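Local coordinates for sigma-c capsid protein (Avian reovirus, PDB 2VRS), which forms the homotrimeric fibre of the avian reovirus capsid that attaches the virus to host cells, and induces apoptosis, at residues Asp32-Lys35 against Ser36-Thr40; Leu25-Thr28 against Asp29-Arg33. All coordinates share one frame; numbering follows the deposited sequence.

Contact 1 (Asp32-Lys35 against Ser36-Thr40); sequences DRVK and SLEST
S36 N donates to D32 O across 3.0 Å, while S36 CB rests 3.5 Å from R33 O. One residue on, L37 N is hydrogen-bonded to R33 O, and the leucine side chain folds back over that oxygen: with CG anti to its carbonyl carbon (chi1 -74°), L37 CG lies 3.4 Å from R33 O. D32-L37 belong to the last turns of helix 3-38, one of the three helices in the fibre's coiled coil; S39 and T40 follow as loop. V34 packs on V34 of the second subunit and L37 on L37 of the third, so both are buried between the chains. E38 N bonds to V34 O at 2.9 Å. Beyond CG the glutamate chain is extended and crosses V34 obliquely, bringing E38 OE2 to 3.7 Å from V34 CG1. E38 OE2 forms a salt bridge with R33 NE of the third subunit, as R33 NE here does with E38 OE2 of the second. S39 N makes a weak bond to K35 O, and S39 OG donates to S36 O at 2.8 Å from the same face as S39 N. Likewise T40 OG1 donates to L37 O, 2.7 Å away, on the face T40 N uses.

Contact 2 (Leu25-Thr28 against Asp29-Arg33); sequences LAIT and DLQDR
Four successive backbone bonds join L25-T28 to D29-R33 in regular alpha-helical i to i+4 fashion: D29 N to L25 O at 3.1 Å, L30 N to A26 O, Q31 N to I27 O at 2.8 Å and D32 N to T28 O. Van der Waals contacts come next. L30 CG leans over A26 O at 3.5 Å, and I27 sets CG2, the branch anti to its backbone N, against the amide of Q31, with I27 CG2 3.8 Å from Q31 NE2. Buried I27 and L30 both pack on their own counterparts in the second subunit, and L30 meets L30 of the third as well. Water-mediated links occupy two other places. One water donates to A26 O at 2.8 Å and also to D29 OD2; another lies 2.7 Å from T28 OG1 and donates to Q31 OE1, while T28 OG1 is in addition hydrogen-bonded to G24 O. Within 29-33 there is a salt bridge one turn apart: D29 OD2 lies at the edge of the R33 guanidinium, in its plane, and receives R33 NH1 on its syn lone pair at 3.1 Å, the arginine NE being committed to E38 of the second subunit. With water and arginine both donating to D29 OD2, the aspartate would probably be favoured in its charged form, and the guanidinium is held between its own helix and a neighbouring one.

Contacts 1 and 2 overlap by D32 and R33 near the end of helix 3-38, their centres 11 Å apart. D32 joins them, its N bonded back to T28 O in contact 2 and its O accepting from S36 N in contact 1. Buried I27, L30, V34 and L37, spaced three and four residues apart, continue one heptad-like hydrophobic seam through both contacts. The centre of contact 1 lies about 44 Å and that of contact 2 about 54 Å from the centre of the chain. A zinc ion sits about 5 Å from the L37 side chain, near contact 1; the metal site of H172 and Y174 belongs to the C-terminal domain.

Contact 1 (Asp32-Lys35 against Ser36-Thr40)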
ATOM      1  N   ASP C  32       2.199 -25.733  43.399  1.00 27.66           N
ATOM      2  CA  ASP C  32       2.837 -26.097  42.114  1.00 28.73           C
ATOM      3  C   ASP C  32       2.045 -25.581  40.913  1.00 32.47           C
ATOM      4  O   ASP C  32       2.626 -25.016  39.965  1.00 34.13           O
ATOM      5  CB  ASP C  32       3.000 -27.608  42.008  1.00 27.66           C
ATOM      6  CG  ASP C  32       4.128 -28.139  42.885  1.00 35.30           C
ATOM      7  OD1 ASP C  32       4.974 -27.343  43.373  1.00 40.44           O
ATOM      8  OD2 ASP C  32       4.164 -29.370  43.071  1.00 37.56           O
ATOM      9  N   ARG C  33       0.724 -25.769  40.960  1.00 32.09           N
ATOM     10  CA  ARG C  33      -0.157 -25.294  39.897  1.00 29.06           C
ATOM     11  C   ARG C  33      -0.125 -23.768  39.754  1.00 30.17           C
ATOM     12  O   ARG C  33      -0.111 -23.249  38.623  1.00 31.64           O
ATOM     13  CB  ARG C  33      -1.572 -25.832  40.089  1.00 28.42           C
ATOM     14  CG  ARG C  33      -1.651 -27.311  39.811  1.00 28.81           C
ATOM     15  CD  ARG C  33      -2.922 -27.941  40.287  1.00 28.70           C
ATOM     16  NE  ARG C  33      -4.135 -27.545  39.584  1.00 30.45           N
ATOM     17  CZ  ARG C  33      -5.349 -27.857  40.030  1.00 35.35           C
ATOM     18  NH1 ARG C  33      -5.463 -28.534  41.180  1.00 37.16           N
ATOM     19  NH2 ARG C  33      -6.434 -27.493  39.361  1.00 30.65           N
ATOM     20  N   VAL C  34      -0.097 -23.056  40.881  1.00 27.00           N
ATOM     21  CA  VAL C  34      -0.077 -21.583  40.883  1.00 24.94           C
ATOM     22  C   VAL C  34       1.304 -21.091  40.440  1.00 33.89           C
ATOM     23  O   VAL C  34       1.413 -20.073  39.754  1.00 28.55           O
ATOM     24  CB  VAL C  34      -0.527 -21.008  42.260  1.00 25.97           C
ATOM     25  CG1 VAL C  34      -0.192 -19.523  42.419  1.00 24.41           C
ATOM     26  CG2 VAL C  34      -2.014 -21.268  42.452  1.00 24.03           C
ATOM     27  N   LYS C  35       2.353 -21.836  40.796  1.00 29.76           N
ATOM     28  CA  LYS C  35       3.713 -21.517  40.306  1.00 32.75           C
ATOM     29  C   LYS C  35       3.772 -21.606  38.772  1.00 31.79           C
ATOM     30  O   LYS C  35       4.334 -20.726  38.114  1.00 34.93           O
ATOM     31  CB  LYS C  35       4.750 -22.478  40.920  1.00 32.75           C
ATOM     32  CG  LYS C  35       6.211 -22.178  40.523  1.00 39.83           C
ATOM     33  CD  LYS C  35       6.766 -20.910  41.172  1.00 49.07           C
ATOM     34  CE  LYS C  35       7.335 -21.160  42.558  1.00 56.82           C
ATOM     35  NZ  LYS C  35       7.617 -19.866  43.242  1.00 59.14           N
ATOM     36  N   SER C  36       3.193 -22.669  38.225  1.00 31.32           N
ATOM     37  CA  SER C  36       3.110 -22.889  36.785  1.00 34.52           C
ATOM     38  C   SER C  36       2.302 -21.769  36.104  1.00 36.40           C
ATOM     39  O   SER C  36       2.702 -21.247  35.070  1.00 30.96           O
ATOM     40  CB  SER C  36       2.483 -24.256  36.509  1.00 34.38           C
ATOM     41  OG  SER C  36       2.266 -24.481  35.126  1.00 41.88           O
ATOM     42  N   LEU C  37       1.177 -21.384  36.704  1.00 33.19           N
ATOM     43  CA  LEU C  37       0.332 -20.327  36.145  1.00 29.02           C
ATOM     44  C   LEU C  37       1.046 -18.988  36.160  1.00 31.34           C
ATOM     45  O   LEU C  37       0.905 -18.174  35.229  1.00 32.46           O
ATOM     46  CB  LEU C  37      -1.019 -20.226  36.890  1.00 27.94           C
ATOM     47  CG  LEU C  37      -2.076 -21.315  36.629  1.00 30.34           C
ATOM     48  CD1 LEU C  37      -3.205 -21.224  37.661  1.00 25.57           C
ATOM     49  CD2 LEU C  37      -2.648 -21.277  35.214  1.00 27.10           C
ATOM     50  N   GLU C  38       1.840 -18.767  37.202  1.00 24.66           N
ATOM     51  CA  GLU C  38       2.576 -17.528  37.352  1.00 27.39           C
ATOM     52  C   GLU C  38       3.694 -17.370  36.277  1.00 31.49           C
ATOM     53  O   GLU C  38       4.177 -16.262  36.052  1.00 34.92           O
ATOM     54  CB  GLU C  38       3.150 -17.415  38.770  1.00 30.63           C
ATOM     55  CG  GLU C  38       2.133 -16.869  39.827  1.00 24.49           C
ATOM     56  CD  GLU C  38       2.584 -17.062  41.283  1.00 32.24           C
ATOM     57  OE1 GLU C  38       3.608 -17.734  41.522  1.00 35.64           O
ATOM     58  OE2 GLU C  38       1.924 -16.508  42.200  1.00 30.86           O
ATOM     59  N   SER C  39       4.081 -18.474  35.641  1.00 31.44           N
ATOM     60  CA  SER C  39       5.122 -18.455  34.589  1.00 34.78           C
ATOM     61  C   SER C  39       4.537 -18.314  33.163  1.00 38.97           C
ATOM     62  O   SER C  39       5.267 -18.361  32.177  1.00 39.76           O
ATOM     63  CB  SER C  39       5.989 -19.723  34.703  1.00 30.10           C
ATOM     64  OG  SER C  39       5.294 -20.841  34.178  1.00 36.72           O
ATOM     65  N   THR C  40       3.220 -18.144  33.061  1.00 32.39           N
ATOM     66  CA  THR C  40       2.512 -18.124  31.771  1.00 35.63           C
ATOM     67  C   THR C  40       3.043 -17.001  30.898  1.00 33.86           C
ATOM     68  O   THR C  40       3.034 -15.851  31.307  1.00 31.33           O
ATOM     69  CB  THR C  40       1.004 -17.934  31.984  1.00 34.59           C
ATOM     70  OG1 THR C  40       0.520 -19.041  32.747  1.00 31.33           O
ATOM     71  CG2 THR C  40       0.252 -17.887  30.637  1.00 29.04           C
TER

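Contact 2 (Leu25-Thr28 against Asp29-Arg33)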
ATOM      1  N   LEU C  25      -0.931 -31.976  51.490  1.00 29.76           N
ATOM      2  CA  LEU C  25      -0.628 -32.428  50.129  1.00 32.98           C
ATOM      3  C   LEU C  25      -1.386 -31.622  49.060  1.00 29.57           C
ATOM      4  O   LEU C  25      -0.851 -31.307  47.989  1.00 27.18           O
ATOM      5  CB  LEU C  25      -0.991 -33.910  49.948  1.00 35.82           C
ATOM      6  CG  LEU C  25      -0.186 -34.995  50.652  1.00 39.79           C
ATOM      7  CD1 LEU C  25      -1.005 -36.285  50.655  1.00 46.02           C
ATOM      8  CD2 LEU C  25       1.141 -35.200  49.951  1.00 46.37           C
ATOM      9  N   ALA C  26      -2.653 -31.330  49.334  1.00 30.79           N
ATOM     10  CA  ALA C  26      -3.478 -30.553  48.412  1.00 27.63           C
ATOM     11  C   ALA C  26      -2.920 -29.147  48.274  1.00 24.57           C
ATOM     12  O   ALA C  26      -2.924 -28.564  47.161  1.00 22.96           O
ATOM     13  CB  ALA C  26      -4.923 -30.540  48.870  1.00 21.18           C
ATOM     14  N   ILE C  27      -2.378 -28.619  49.368  1.00 22.38           N
ATOM     15  CA  ILE C  27      -1.760 -27.303  49.358  1.00 23.82           C
ATOM     16  C   ILE C  27      -0.525 -27.309  48.435  1.00 27.74           C
ATOM     17  O   ILE C  27      -0.337 -26.384  47.607  1.00 24.37           O
ATOM     18  CB  ILE C  27      -1.425 -26.801  50.785  1.00 23.83           C
ATOM     19  CG1 ILE C  27      -2.723 -26.342  51.480  1.00 19.28           C
ATOM     20  CG2 ILE C  27      -0.449 -25.627  50.794  1.00 21.51           C
ATOM     21  CD1 ILE C  27      -2.624 -26.115  52.991  1.00 18.82           C
ATOM     22  N   THR C  28       0.310 -28.347  48.565  1.00 24.98           N
ATOM     23  CA  THR C  28       1.491 -28.437  47.708  1.00 30.72           C
ATOM     24  C   THR C  28       1.142 -28.525  46.222  1.00 24.79           C
ATOM     25  O   THR C  28       1.792 -27.852  45.416  1.00 28.79           O
ATOM     26  CB  THR C  28       2.452 -29.597  48.108  1.00 29.20           C
ATOM     27  OG1 THR C  28       2.756 -29.511  49.505  1.00 25.79           O
ATOM     28  CG2 THR C  28       3.752 -29.498  47.299  1.00 33.50           C
ATOM     29  N   ASP C  29       0.154 -29.347  45.873  1.00 26.14           N
ATOM     30  CA  ASP C  29      -0.367 -29.427  44.499  1.00 28.22           C
ATOM     31  C   ASP C  29      -0.852 -28.063  43.990  1.00 32.34           C
ATOM     32  O   ASP C  29      -0.508 -27.648  42.865  1.00 26.82           O
ATOM     33  CB  ASP C  29      -1.492 -30.442  44.395  1.00 28.27           C
ATOM     34  CG  ASP C  29      -2.263 -30.358  43.062  1.00 39.25           C
ATOM     35  OD1 ASP C  29      -1.747 -30.868  42.041  1.00 38.00           O
ATOM     36  OD2 ASP C  29      -3.401 -29.810  43.035  1.00 36.80           O
ATOM     37  N   LEU C  30      -1.647 -27.359  44.804  1.00 26.15           N
ATOM     38  CA  LEU C  30      -2.047 -25.981  44.450  1.00 24.31           C
ATOM     39  C   LEU C  30      -0.867 -25.033  44.254  1.00 26.22           C
ATOM     40  O   LEU C  30      -0.851 -24.233  43.300  1.00 25.57           O
ATOM     41  CB  LEU C  30      -2.997 -25.404  45.521  1.00 19.96           C
ATOM     42  CG  LEU C  30      -4.427 -25.915  45.434  1.00 24.69           C
ATOM     43  CD1 LEU C  30      -5.152 -25.566  46.745  1.00 24.19           C
ATOM     44  CD2 LEU C  30      -5.128 -25.286  44.245  1.00 25.13           C
ATOM     45  N   GLN C  31       0.120 -25.104  45.150  1.00 23.33           N
ATOM     46  CA  GLN C  31       1.277 -24.221  45.087  1.00 24.09           C
ATOM     47  C   GLN C  31       2.051 -24.462  43.772  1.00 28.47           C
ATOM     48  O   GLN C  31       2.440 -23.502  43.094  1.00 28.85           O
ATOM     49  CB  GLN C  31       2.198 -24.415  46.278  1.00 27.31           C
ATOM     50  CG  GLN C  31       1.688 -23.827  47.562  1.00 25.37           C
ATOM     51  CD  GLN C  31       2.497 -24.297  48.753  1.00 28.77           C
ATOM     52  OE1 GLN C  31       3.155 -25.355  48.706  1.00 30.11           O
ATOM     53  NE2 GLN C  31       2.486 -23.506  49.813  1.00 28.72           N
ATOM     54  N   ASP C  32       2.199 -25.733  43.399  1.00 27.66           N
ATOM     55  CA  ASP C  32       2.837 -26.097  42.114  1.00 28.73           C
ATOM     56  C   ASP C  32       2.045 -25.581  40.913  1.00 32.47           C
ATOM     57  O   ASP C  32       2.626 -25.016  39.965  1.00 34.13           O
ATOM     58  CB  ASP C  32       3.000 -27.608  42.008  1.00 27.66           C
ATOM     59  CG  ASP C  32       4.128 -28.139  42.885  1.00 35.30           C
ATOM     60  OD1 ASP C  32       4.974 -27.343  43.373  1.00 40.44           O
ATOM     61  OD2 ASP C  32       4.164 -29.370  43.071  1.00 37.56           O
ATOM     62  N   ARG C  33       0.724 -25.769  40.960  1.00 32.09           N
ATOM     63  CA  ARG C  33      -0.157 -25.294  39.897  1.00 29.06           C
ATOM     64  C   ARG C  33      -0.125 -23.768  39.754  1.00 30.17           C
ATOM     65  O   ARG C  33      -0.111 -23.249  38.623  1.00 31.64           O
ATOM     66  CB  ARG C  33      -1.572 -25.832  40.089  1.00 28.42           C
ATOM     67  CG  ARG C  33      -1.651 -27.311  39.811  1.00 28.81           C
ATOM     68  CD  ARG C  33      -2.922 -27.941  40.287  1.00 28.70           C
ATOM     69  NE  ARG C  33      -4.135 -27.545  39.584  1.00 30.45           N
ATOM     70  CZ  ARG C  33      -5.349 -27.857  40.030  1.00 35.35           C
ATOM     71  NH1 ARG C  33      -5.463 -28.534  41.180  1.00 37.16           N
ATOM     72  NH2 ARG C  33      -6.434 -27.493  39.361  1.00 30.65           N
TER
HETATM   73  O   HOH W   1      -4.856 -29.508  45.398  1.00 26.35           O
HETATM   74  O   HOH W   2       3.804 -27.291  50.579  1.00 35.56           O